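Local coordinates for membrane protein (Acinetobacter baumannii AB307-0294, PDB 5DL5), which probably forms a beta-barrel channel of the OprD porin family in the outer membrane, through which small solutes and antibiotics may enter the cell, at residues 30-41 / 418-429; 103-111 / 170-178. One frame throughout, in Å; residues are numbered along the deposited sequence.

Contact 1. Residues 30-41 / 418-429; sequences GSILFRTGYLTR and EWRIFLDIPVKL. With C8E ((hydroxyethyloxy)tri(ethyloxy)octane), chain B.
Tyr-38 and Ile-421 sit opposite each other as a hydrogen-bonded pair of the antiparallel strands 29-43 and 416-428. With CG anti to the backbone N (chi1 179°), the tyrosine ring runs alongside the isoleucine, and its CD1 meets Ile-421 CD1 at 4.1 Å. On the same face Phe-34 turns its ring edge to Val-427, while Val-53 of the next strand touches Tyr-38. Leu-429 packs at the far end: its CD1 lies 3.7 Å from Ile-32 CG1, and its N donates to Gly-30 O at 2.9 Å. The other face carries the charges. Glu-418 extends so that Arg-41 grips it side-on, NE and NH2 both reaching OE2 (2.8 and 2.9 Å) from one face of the carboxylate, while Arg-420 NH2 holds OE1 at 3.0 Å. The shared carboxylate probably offsets the closeness of the two arginines, which also donate to the ether and hydroxyl oxygens of a bound detergent. Further along, Arg-35 gives NE to OD1 and NH2 to OD2 of Asp-424, whose OD2 has a second partner in Arg-396. Between these charged groups Phe-422 CD1 comes obliquely to within 3.7 Å of Gly-37 CA. The ladder joins the first strand to the last, the antiparallel closure of an outer-membrane beta-barrel, with the charged residues, interspersed with Leu-33, Leu-39 and Phe-422, on the inner face and a largely apolar set on the outer.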
loop_
_atom_site.group_PDB
_atom_site.type_symbol
_atom_site.label_atom_id
_atom_site.label_comp_id
_atom_site.label_asym_id
_atom_site.label_seq_id
_atom_site.Cartn_x
_atom_site.Cartn_y
_atom_site.Cartn_z
ATOM N N GLY A 30 20.378 2.404 -11.154
ATOM C CA GLY A 30 20.567 2.451 -9.738
ATOM C C GLY A 30 20.181 3.824 -9.246
ATOM O O GLY A 30 20.464 4.804 -9.899
ATOM N N SER A 31 19.529 3.850 -8.081
ATOM C CA SER A 31 19.122 5.101 -7.462
ATOM C C SER A 31 18.958 4.950 -5.969
ATOM O O SER A 31 18.937 3.830 -5.406
ATOM C CB SER A 31 17.827 5.649 -8.081
ATOM O OG SER A 31 16.791 4.809 -7.622
ATOM N N ILE A 32 18.999 6.099 -5.318
ATOM C CA ILE A 32 18.788 6.213 -3.874
ATOM C C ILE A 32 17.702 7.261 -3.645
ATOM O O ILE A 32 17.746 8.341 -4.208
ATOM C CB ILE A 32 20.042 6.719 -3.149
ATOM C CG1 ILE A 32 21.149 5.848 -3.399
ATOM C CG2 ILE A 32 19.927 6.719 -1.623
ATOM C CD1 ILE A 32 22.408 6.291 -2.680
ATOM N N LEU A 33 16.813 6.980 -2.743
ATOM C CA LEU A 33 15.824 7.945 -2.357
ATOM C C LEU A 33 16.153 8.277 -0.960
ATOM O O LEU A 33 16.119 7.382 -0.102
ATOM C CB LEU A 33 14.430 7.249 -2.405
ATOM C CG LEU A 33 13.309 8.097 -1.746
ATOM C CD1 LEU A 33 13.340 9.473 -2.411
ATOM C CD2 LEU A 33 11.925 7.432 -1.916
ATOM N N PHE A 34 16.458 9.532 -0.692
ATOM C CA PHE A 34 16.540 10.001 0.712
ATOM C C PHE A 34 15.211 10.519 1.232
ATOM O O PHE A 34 14.658 11.406 0.690
ATOM C CB PHE A 34 17.566 11.086 0.802
ATOM C CG PHE A 34 18.925 10.637 0.420
ATOM C CD1 PHE A 34 19.703 9.996 1.348
ATOM C CD2 PHE A 34 19.415 10.851 -0.844
ATOM C CE1 PHE A 34 20.999 9.624 1.063
ATOM C CE2 PHE A 34 20.744 10.512 -1.154
ATOM C CZ PHE A 34 21.538 9.867 -0.199
ATOM N N ARG A 35 14.699 9.948 2.293
ATOM C CA ARG A 35 13.376 10.321 2.734
ATOM C C ARG A 35 13.438 10.734 4.170
ATOM O O ARG A 35 14.002 9.984 5.015
ATOM C CB ARG A 35 12.450 9.112 2.645
ATOM C CG ARG A 35 11.131 9.371 3.316
ATOM C CD ARG A 35 10.198 8.236 2.968
ATOM N NE ARG A 35 9.578 8.416 1.695
ATOM C CZ ARG A 35 9.052 7.437 0.992
ATOM N NH1 ARG A 35 9.059 6.151 1.469
ATOM N NH2 ARG A 35 8.477 7.751 -0.190
ATOM N N THR A 36 12.985 11.947 4.439
ATOM C CA THR A 36 12.826 12.403 5.812
ATOM C C THR A 36 11.315 12.337 6.105
ATOM O O THR A 36 10.492 12.952 5.388
ATOM C CB THR A 36 13.305 13.856 5.962
ATOM O OG1 THR A 36 14.512 14.078 5.228
ATOM C CG2 THR A 36 13.493 14.257 7.399
ATOM N N GLY A 37 10.961 11.697 7.203
ATOM C CA GLY A 37 9.534 11.674 7.622
ATOM C C GLY A 37 9.202 12.041 9.053
ATOM O O GLY A 37 10.001 11.942 9.966
ATOM N N TYR A 38 7.952 12.428 9.211
ATOM C CA TYR A 38 7.353 12.940 10.414
ATOM C C TYR A 38 5.921 12.457 10.371
ATOM O O TYR A 38 5.220 12.755 9.369
ATOM C CB TYR A 38 7.318 14.427 10.243
ATOM C CG TYR A 38 6.712 15.215 11.374
ATOM C CD1 TYR A 38 5.338 15.441 11.455
ATOM C CD2 TYR A 38 7.516 15.810 12.338
ATOM C CE1 TYR A 38 4.783 16.188 12.487
ATOM C CE2 TYR A 38 6.960 16.552 13.385
ATOM C CZ TYR A 38 5.589 16.722 13.435
ATOM O OH TYR A 38 5.074 17.442 14.475
ATOM N N LEU A 39 5.462 11.747 11.406
ATOM C CA LEU A 39 4.082 11.328 11.489
ATOM C C LEU A 39 3.688 11.400 12.961
ATOM O O LEU A 39 4.302 10.767 13.824
ATOM C CB LEU A 39 3.931 9.899 10.939
ATOM C CG LEU A 39 2.529 9.332 10.685
ATOM C CD1 LEU A 39 2.544 8.074 9.721
ATOM C CD2 LEU A 39 1.772 9.101 11.962
ATOM N N THR A 40 2.669 12.189 13.244
ATOM C CA THR A 40 2.129 12.294 14.582
ATOM C C THR A 40 0.606 12.103 14.568
ATOM O O THR A 40 -0.117 12.589 13.675
ATOM C CB THR A 40 2.401 13.722 15.193
ATOM O OG1 THR A 40 1.636 14.700 14.492
ATOM C CG2 THR A 40 3.906 14.127 15.151
ATOM N N ARG A 41 0.096 11.501 15.620
ATOM C CA ARG A 41 -1.354 11.324 15.879
ATOM C C ARG A 41 -1.643 11.748 17.331
ATOM O O ARG A 41 -1.104 11.130 18.303
ATOM C CB ARG A 41 -1.664 9.856 15.804
ATOM C CG ARG A 41 -1.579 9.331 14.376
ATOM C CD ARG A 41 -2.429 8.060 14.086
ATOM N NE ARG A 41 -2.139 7.672 12.702
ATOM C CZ ARG A 41 -2.440 6.513 12.141
ATOM N NH1 ARG A 41 -2.997 5.596 12.823
ATOM N NH2 ARG A 41 -2.128 6.279 10.902
ATOM N N GLU A 418 -4.133 13.908 12.808
ATOM C CA GLU A 418 -2.926 13.280 12.287
ATOM C C GLU A 418 -2.232 14.289 11.416
ATOM O O GLU A 418 -2.878 14.931 10.606
ATOM C CB GLU A 418 -3.188 12.076 11.403
ATOM C CG GLU A 418 -1.873 11.457 10.834
ATOM C CD GLU A 418 -2.027 10.169 9.997
ATOM O OE1 GLU A 418 -2.535 10.216 8.916
ATOM O OE2 GLU A 418 -1.562 9.079 10.408
ATOM N N TRP A 419 -0.929 14.414 11.554
ATOM C CA TRP A 419 -0.129 15.107 10.506
ATOM C C TRP A 419 0.949 14.175 9.973
ATOM O O TRP A 419 1.589 13.484 10.811
ATOM C CB TRP A 419 0.615 16.269 11.093
ATOM C CG TRP A 419 -0.248 17.430 11.349
ATOM C CD1 TRP A 419 -0.870 17.719 12.518
ATOM C CD2 TRP A 419 -0.510 18.537 10.463
ATOM N NE1 TRP A 419 -1.548 18.865 12.397
ATOM C CE2 TRP A 419 -1.358 19.414 11.159
ATOM C CE3 TRP A 419 -0.121 18.859 9.154
ATOM C CZ2 TRP A 419 -1.825 20.625 10.608
ATOM C CZ3 TRP A 419 -0.632 20.031 8.562
ATOM C CH2 TRP A 419 -1.479 20.902 9.302
ATOM N N ARG A 420 1.232 14.284 8.680
ATOM C CA ARG A 420 2.363 13.576 8.032
ATOM C C ARG A 420 3.071 14.511 7.138
ATOM O O ARG A 420 2.459 15.231 6.347
ATOM C CB ARG A 420 2.038 12.366 7.179
ATOM C CG ARG A 420 1.099 11.389 7.777
ATOM C CD ARG A 420 0.942 10.166 6.846
ATOM N NE ARG A 420 -0.105 9.377 7.425
ATOM C CZ ARG A 420 -0.687 8.307 6.837
ATOM N NH1 ARG A 420 -0.245 7.769 5.675
ATOM N NH2 ARG A 420 -1.713 7.765 7.441
ATOM N N ILE A 421 4.403 14.517 7.266
ATOM C CA ILE A 421 5.201 15.294 6.383
ATOM C C ILE A 421 6.365 14.395 5.876
ATOM O O ILE A 421 7.076 13.753 6.767
ATOM C CB ILE A 421 5.770 16.496 7.120
ATOM C CG1 ILE A 421 4.632 17.307 7.754
ATOM C CG2 ILE A 421 6.635 17.336 6.200
ATOM C CD1 ILE A 421 5.088 18.377 8.671
ATOM N N PHE A 422 6.646 14.476 4.546
ATOM C CA PHE A 422 7.661 13.673 3.920
ATOM C C PHE A 422 8.382 14.515 2.917
ATOM O O PHE A 422 7.761 15.060 2.040
ATOM C CB PHE A 422 7.035 12.447 3.214
ATOM C CG PHE A 422 6.602 11.368 4.176
ATOM C CD1 PHE A 422 7.564 10.472 4.753
ATOM C CD2 PHE A 422 5.258 11.202 4.504
ATOM C CE1 PHE A 422 7.182 9.468 5.645
ATOM C CE2 PHE A 422 4.888 10.183 5.428
ATOM C CZ PHE A 422 5.882 9.352 6.036
ATOM N N LEU A 423 9.679 14.614 3.095
ATOM C CA LEU A 423 10.603 15.125 2.112
ATOM C C LEU A 423 11.353 13.954 1.429
ATOM O O LEU A 423 12.075 13.213 2.110
ATOM C CB LEU A 423 11.646 16.018 2.825
ATOM C CG LEU A 423 12.812 16.538 2.007
ATOM C CD1 LEU A 423 12.204 17.375 0.913
ATOM C CD2 LEU A 423 13.845 17.357 2.806
ATOM N N ASP A 424 11.216 13.835 0.116
ATOM C CA ASP A 424 11.776 12.744 -0.728
ATOM C C ASP A 424 12.710 13.387 -1.684
ATOM O O ASP A 424 12.297 14.249 -2.469
ATOM C CB ASP A 424 10.653 12.060 -1.525
ATOM C CG ASP A 424 9.837 11.079 -0.689
ATOM O OD1 ASP A 424 10.192 10.895 0.506
ATOM O OD2 ASP A 424 8.790 10.529 -1.178
ATOM N N ILE A 425 13.979 13.028 -1.610
ATOM C CA ILE A 425 15.012 13.507 -2.508
ATOM C C ILE A 425 15.630 12.298 -3.309
ATOM O O ILE A 425 16.531 11.534 -2.773
ATOM C CB ILE A 425 16.081 14.225 -1.757
ATOM C CG1 ILE A 425 15.458 15.416 -0.988
ATOM C CG2 ILE A 425 17.129 14.755 -2.733
ATOM C CD1 ILE A 425 16.388 16.106 -0.065
ATOM N N PRO A 426 15.190 12.146 -4.568
ATOM C CA PRO A 426 15.693 11.060 -5.409
ATOM C C PRO A 426 17.009 11.393 -6.024
ATOM O O PRO A 426 17.236 12.519 -6.438
ATOM C CB PRO A 426 14.543 10.884 -6.438
ATOM C CG PRO A 426 14.011 12.290 -6.628
ATOM C CD PRO A 426 14.096 12.901 -5.234
ATOM N N VAL A 427 17.965 10.447 -6.035
ATOM C CA VAL A 427 19.268 10.659 -6.689
ATOM C C VAL A 427 19.657 9.422 -7.592
ATOM O O VAL A 427 19.610 8.238 -7.121
ATOM C CB VAL A 427 20.338 10.847 -5.614
ATOM C CG1 VAL A 427 21.725 10.822 -6.204
ATOM C CG2 VAL A 427 20.063 12.123 -4.799
ATOM N N LYS A 428 19.976 9.699 -8.858
ATOM C CA LYS A 428 20.332 8.690 -9.835
ATOM C C LYS A 428 21.764 8.378 -9.607
ATOM O O LYS A 428 22.559 9.251 -9.533
ATOM C CB LYS A 428 20.102 9.108 -11.291
ATOM C CG LYS A 428 21.128 8.560 -12.287
ATOM C CD LYS A 428 20.730 8.799 -13.738
ATOM C CE LYS A 428 19.565 7.905 -14.124
ATOM N NZ LYS A 428 18.425 8.728 -14.564
ATOM N N LEU A 429 22.085 7.116 -9.448
ATOM C CA LEU A 429 23.473 6.704 -9.324
ATOM C C LEU A 429 24.021 6.395 -10.719
ATOM O O LEU A 429 25.159 6.658 -10.979
ATOM C CB LEU A 429 23.564 5.487 -8.442
ATOM C CG LEU A 429 22.995 5.656 -7.023
ATOM C CD1 LEU A 429 22.699 4.327 -6.351
ATOM C CD2 LEU A 429 23.959 6.494 -6.225
HETATM C C6 C8E B . 3.348 -1.514 16.800
HETATM C C7 C8E B . 3.308 0.029 16.606
HETATM C C8 C8E B . 2.123 0.773 17.266
HETATM O O9 C8E B . 1.620 1.936 16.513
HETATM C C10 C8E B . 0.241 1.706 16.243
HETATM C C11 C8E B . 0.090 0.867 14.962
HETATM O O12 C8E B . -1.191 1.013 14.390
HETATM C C13 C8E B . -1.563 2.320 13.931
HETATM C C14 C8E B . -1.273 2.472 12.461
HETATM O O15 C8E B . -2.366 2.968 11.693
HETATM C C16 C8E B . -3.625 2.281 11.746
HETATM C C17 C8E B . -4.213 2.462 10.348
HETATM O O18 C8E B . -3.666 3.718 9.842
HETATM C C19 C8E B . -3.368 3.728 8.439
HETATM C C20 C8E B . -2.953 5.135 8.043
HETATM O O21 C8E B . -2.872 5.442 6.621
#

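Contact 2. Residues 103-111 / 170-178; sequences AYDHWARGG and DQMSDQINT. With C8E ((hydroxyethyloxy)tri(ethyloxy)octane), chain C; PO4 (phosphate ion), chain E.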
loop_
_atom_site.group_PDB
_atom_site.type_symbol
_atom_site.label_atom_id
_atom_site.label_comp_id
_atom_site.label_asym_id
_atom_site.label_seq_id
_atom_site.Cartn_x
_atom_site.Cartn_y
_atom_site.Cartn_z
ATOM N N ALA A 103 12.400 3.320 20.843
ATOM C CA ALA A 103 12.742 3.324 19.449
ATOM C C ALA A 103 14.160 2.829 19.146
ATOM O O ALA A 103 15.021 3.099 19.874
ATOM C CB ALA A 103 12.497 4.677 18.900
ATOM N N TYR A 104 14.391 2.073 18.079
ATOM C CA TYR A 104 15.716 1.784 17.570
ATOM C C TYR A 104 16.387 3.088 17.148
ATOM O O TYR A 104 15.803 3.967 16.497
ATOM C CB TYR A 104 15.697 0.886 16.349
ATOM C CG TYR A 104 15.816 -0.585 16.672
ATOM C CD1 TYR A 104 14.814 -1.233 17.388
ATOM C CD2 TYR A 104 17.005 -1.276 16.395
ATOM C CE1 TYR A 104 14.920 -2.570 17.656
ATOM C CE2 TYR A 104 17.201 -2.601 16.808
ATOM C CZ TYR A 104 16.114 -3.241 17.387
ATOM O OH TYR A 104 16.223 -4.523 17.760
ATOM N N ASP A 105 17.643 3.192 17.460
ATOM C CA ASP A 105 18.365 4.442 17.110
ATOM C C ASP A 105 18.600 4.439 15.560
ATOM O O ASP A 105 18.575 5.462 14.940
ATOM C CB ASP A 105 19.738 4.452 17.744
ATOM C CG ASP A 105 20.373 5.835 17.621
ATOM O OD1 ASP A 105 19.674 6.853 17.906
ATOM O OD2 ASP A 105 21.523 5.921 17.133
ATOM N N HIS A 106 19.018 3.324 15.000
ATOM C CA HIS A 106 19.384 3.226 13.588
ATOM C C HIS A 106 19.128 1.762 13.163
ATOM O O HIS A 106 19.076 0.879 14.012
ATOM C CB HIS A 106 20.831 3.641 13.234
ATOM C CG HIS A 106 21.901 2.983 14.090
ATOM N ND1 HIS A 106 22.485 1.755 13.779
ATOM C CD2 HIS A 106 22.427 3.344 15.271
ATOM C CE1 HIS A 106 23.323 1.406 14.742
ATOM N NE2 HIS A 106 23.360 2.383 15.623
ATOM N N TRP A 107 18.830 1.555 11.894
ATOM C CA TRP A 107 18.607 0.235 11.415
ATOM C C TRP A 107 18.843 0.161 9.913
ATOM O O TRP A 107 18.753 1.136 9.175
ATOM C CB TRP A 107 17.110 -0.212 11.685
ATOM C CG TRP A 107 16.001 0.717 11.152
ATOM C CD1 TRP A 107 15.190 0.494 10.092
ATOM C CD2 TRP A 107 15.597 2.034 11.689
ATOM N NE1 TRP A 107 14.294 1.596 9.900
ATOM C CE2 TRP A 107 14.562 2.539 10.873
ATOM C CE3 TRP A 107 15.994 2.787 12.787
ATOM C CZ2 TRP A 107 13.952 3.775 11.135
ATOM C CZ3 TRP A 107 15.404 3.995 13.030
ATOM C CH2 TRP A 107 14.389 4.473 12.224
ATOM N N ALA A 108 18.989 -1.066 9.483
ATOM C CA ALA A 108 19.315 -1.424 8.137
ATOM C C ALA A 108 18.574 -2.714 7.766
ATOM O O ALA A 108 18.456 -3.651 8.588
ATOM C CB ALA A 108 20.838 -1.591 7.986
ATOM N N ARG A 109 18.126 -2.753 6.518
ATOM C CA ARG A 109 17.292 -3.846 5.999
ATOM C C ARG A 109 17.548 -4.002 4.480
ATOM O O ARG A 109 17.964 -3.061 3.833
ATOM C CB ARG A 109 15.822 -3.585 6.190
ATOM C CG ARG A 109 15.320 -3.222 7.591
ATOM C CD ARG A 109 14.047 -2.439 7.572
ATOM N NE ARG A 109 12.878 -3.073 6.987
ATOM C CZ ARG A 109 12.416 -2.850 5.782
ATOM N NH1 ARG A 109 12.970 -1.960 4.980
ATOM N NH2 ARG A 109 11.345 -3.538 5.365
ATOM N N GLY A 110 17.378 -5.228 3.946
ATOM C CA GLY A 110 17.157 -5.487 2.517
ATOM C C GLY A 110 17.885 -6.787 2.112
ATOM O O GLY A 110 18.121 -7.613 2.951
ATOM N N GLY A 111 18.292 -6.913 0.865
ATOM C CA GLY A 111 18.864 -8.125 0.351
ATOM C C GLY A 111 18.959 -8.027 -1.145
ATOM O O GLY A 111 18.845 -6.953 -1.743
ATOM N N ASP A 170 8.315 -12.160 4.695
ATOM C CA ASP A 170 7.745 -10.799 4.589
ATOM C C ASP A 170 8.399 -9.961 5.647
ATOM O O ASP A 170 8.384 -10.329 6.774
ATOM C CB ASP A 170 6.239 -10.912 4.783
ATOM C CG ASP A 170 5.532 -9.519 4.898
ATOM O OD1 ASP A 170 6.078 -8.520 4.457
ATOM O OD2 ASP A 170 4.456 -9.471 5.486
ATOM N N GLN A 171 9.068 -8.900 5.235
ATOM C CA GLN A 171 9.785 -8.030 6.194
ATOM C C GLN A 171 9.176 -6.594 6.131
ATOM O O GLN A 171 9.443 -5.840 5.194
ATOM C CB GLN A 171 11.308 -7.944 5.838
ATOM C CG GLN A 171 12.066 -7.110 6.927
ATOM C CD GLN A 171 13.627 -7.059 6.780
ATOM O OE1 GLN A 171 14.157 -7.299 5.769
ATOM N NE2 GLN A 171 14.275 -6.668 7.769
ATOM N N MET A 172 8.351 -6.273 7.126
ATOM C CA MET A 172 7.642 -5.008 7.119
ATOM C C MET A 172 8.608 -3.866 7.486
ATOM O O MET A 172 9.739 -4.091 7.980
ATOM C CB MET A 172 6.468 -5.010 8.117
ATOM C CG MET A 172 5.135 -4.831 7.412
ATOM S SD MET A 172 5.005 -3.243 6.583
ATOM C CE MET A 172 4.778 -2.161 8.017
ATOM N N SER A 173 8.159 -2.672 7.152
ATOM C CA SER A 173 9.019 -1.483 7.233
ATOM C C SER A 173 9.651 -1.187 8.581
ATOM O O SER A 173 10.731 -0.659 8.653
ATOM C CB SER A 173 8.126 -0.270 6.836
ATOM O OG SER A 173 7.620 -0.535 5.521
ATOM N N ASP A 174 8.976 -1.585 9.663
ATOM C CA ASP A 174 9.411 -1.342 11.017
ATOM C C ASP A 174 9.941 -2.575 11.735
ATOM O O ASP A 174 9.872 -2.661 13.005
ATOM C CB ASP A 174 8.222 -0.752 11.824
ATOM C CG ASP A 174 7.055 -1.750 12.007
ATOM O OD1 ASP A 174 6.911 -2.738 11.235
ATOM O OD2 ASP A 174 6.295 -1.575 12.984
ATOM N N GLN A 175 10.400 -3.542 10.939
ATOM C CA GLN A 175 10.920 -4.753 11.461
ATOM C C GLN A 175 12.388 -4.930 10.980
ATOM O O GLN A 175 12.679 -4.715 9.792
ATOM C CB GLN A 175 10.062 -5.978 10.993
ATOM C CG GLN A 175 8.559 -5.847 11.273
ATOM C CD GLN A 175 8.270 -5.977 12.746
ATOM O OE1 GLN A 175 8.916 -6.727 13.415
ATOM N NE2 GLN A 175 7.331 -5.178 13.255
ATOM N N ILE A 176 13.222 -5.393 11.912
ATOM C CA ILE A 176 14.669 -5.783 11.664
ATOM C C ILE A 176 14.849 -7.260 11.212
ATOM O O ILE A 176 15.722 -7.559 10.425
ATOM C CB ILE A 176 15.479 -5.639 13.011
ATOM C CG1 ILE A 176 15.350 -4.226 13.554
ATOM C CG2 ILE A 176 16.923 -6.135 12.902
ATOM C CD1 ILE A 176 15.644 -3.207 12.504
ATOM N N ASN A 177 14.030 -8.154 11.749
ATOM C CA ASN A 177 14.045 -9.591 11.390
ATOM C C ASN A 177 13.616 -9.671 9.970
ATOM O O ASN A 177 12.730 -8.876 9.546
ATOM C CB ASN A 177 13.029 -10.293 12.279
ATOM C CG ASN A 177 13.136 -11.821 12.255
ATOM O OD1 ASN A 177 12.635 -12.543 11.341
ATOM N ND2 ASN A 177 13.758 -12.343 13.331
ATOM N N THR A 178 14.158 -10.630 9.230
ATOM C CA THR A 178 13.849 -10.759 7.807
ATOM C C THR A 178 12.487 -11.446 7.511
ATOM O O THR A 178 12.036 -11.395 6.430
ATOM C CB THR A 178 14.958 -11.540 7.125
ATOM O OG1 THR A 178 15.081 -12.789 7.817
ATOM C CG2 THR A 178 16.318 -10.819 7.361
HETATM C C8 C8E C . 22.161 -0.526 10.765
HETATM O O9 C8E C . 22.644 0.813 10.723
HETATM C C10 C8E C . 21.971 1.732 9.831
HETATM C C11 C8E C . 22.785 3.003 9.619
HETATM O O12 C8E C . 22.240 3.817 8.568
HETATM C C13 C8E C . 23.181 4.196 7.546
HETATM C C14 C8E C . 22.621 5.221 6.551
HETATM O O15 C8E C . 21.956 6.230 7.286
HETATM C C16 C8E C . 20.897 6.934 6.622
HETATM C C17 C8E C . 21.461 7.783 5.520
HETATM O O18 C8E C . 20.567 8.884 5.298
HETATM C C19 C8E C . 21.077 10.080 5.905
HETATM C C20 C8E C . 21.501 11.080 4.898
HETATM O O21 C8E C . 21.621 12.283 5.652
HETATM P P PO4 E . 20.145 0.598 18.767
HETATM O O1 PO4 E . 20.179 -0.913 18.990
HETATM O O2 PO4 E . 21.309 1.320 19.472
HETATM O O3 PO4 E . 18.845 1.147 19.374
HETATM O O4 PO4 E . 20.244 0.894 17.264
HETATM O O HOH W 1 17.163 -6.291 8.813
HETATM O O HOH W 2 16.799 -7.313 6.061
#
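A buried arginine reaching into a turn, flanked by an isoleucine packed on two aromatic residues, joins the start of strand 106-118 to the end of strand 160-171 and the turn that follows it. The Arg-109 chain is bent about CG-CD (chi3 62°), which brings its guanidinium to the backbone of the type I beta turn Met-172 to Gln-175. NE donates to Gln-175 O at 3.3 Å, with that oxygen in the guanidinium plane, and Gln-171 NE2 gives the same oxygen a second bond. NH2 makes weak bonds to Gln-171 O and Met-172 O, and a stronger one to Pro-144 O; NH1 is salt-bridged to Asp-79. Ser-173 CA lies over one face of the guanidinium. In this OprD-family barrel the strands of the two segments are not direct neighbours, and side chains and water make the link here: one water accepts from Gly-110 N (3.0 Å) and lies 2.7 Å from Gln-171 OE1. Ile-176 points CG1 over the face of the Tyr-104 ring, a CH-pi contact 4.2 Å from the centroid and 20° off the normal, and presses CD1 against Trp-107 CB at 3.4 Å. The other face of the strand meets detergent, through His-106 ND1 and Ala-108 CB.

How the contacts relate
Along the chain the order is 30-41, 103-111, 170-178, 418-429, so both halves of contact 2 fall between those of contact 1. The centres are about 17 Å apart and the nearest atoms about 8 Å, without touching. Three antiparallel pairings connect them: strand 29-43 pairs with 50-62, that with 70-83, and that with 106-118, where contact 2 begins. Contact 1 is a continuous backbone ladder, whereas contact 2 works through side chains. Contact 1 thus closes the barrel wall where its first and last strands meet, and contact 2 holds the segment after strand 160-171 to a wall strand three pairings from that seam.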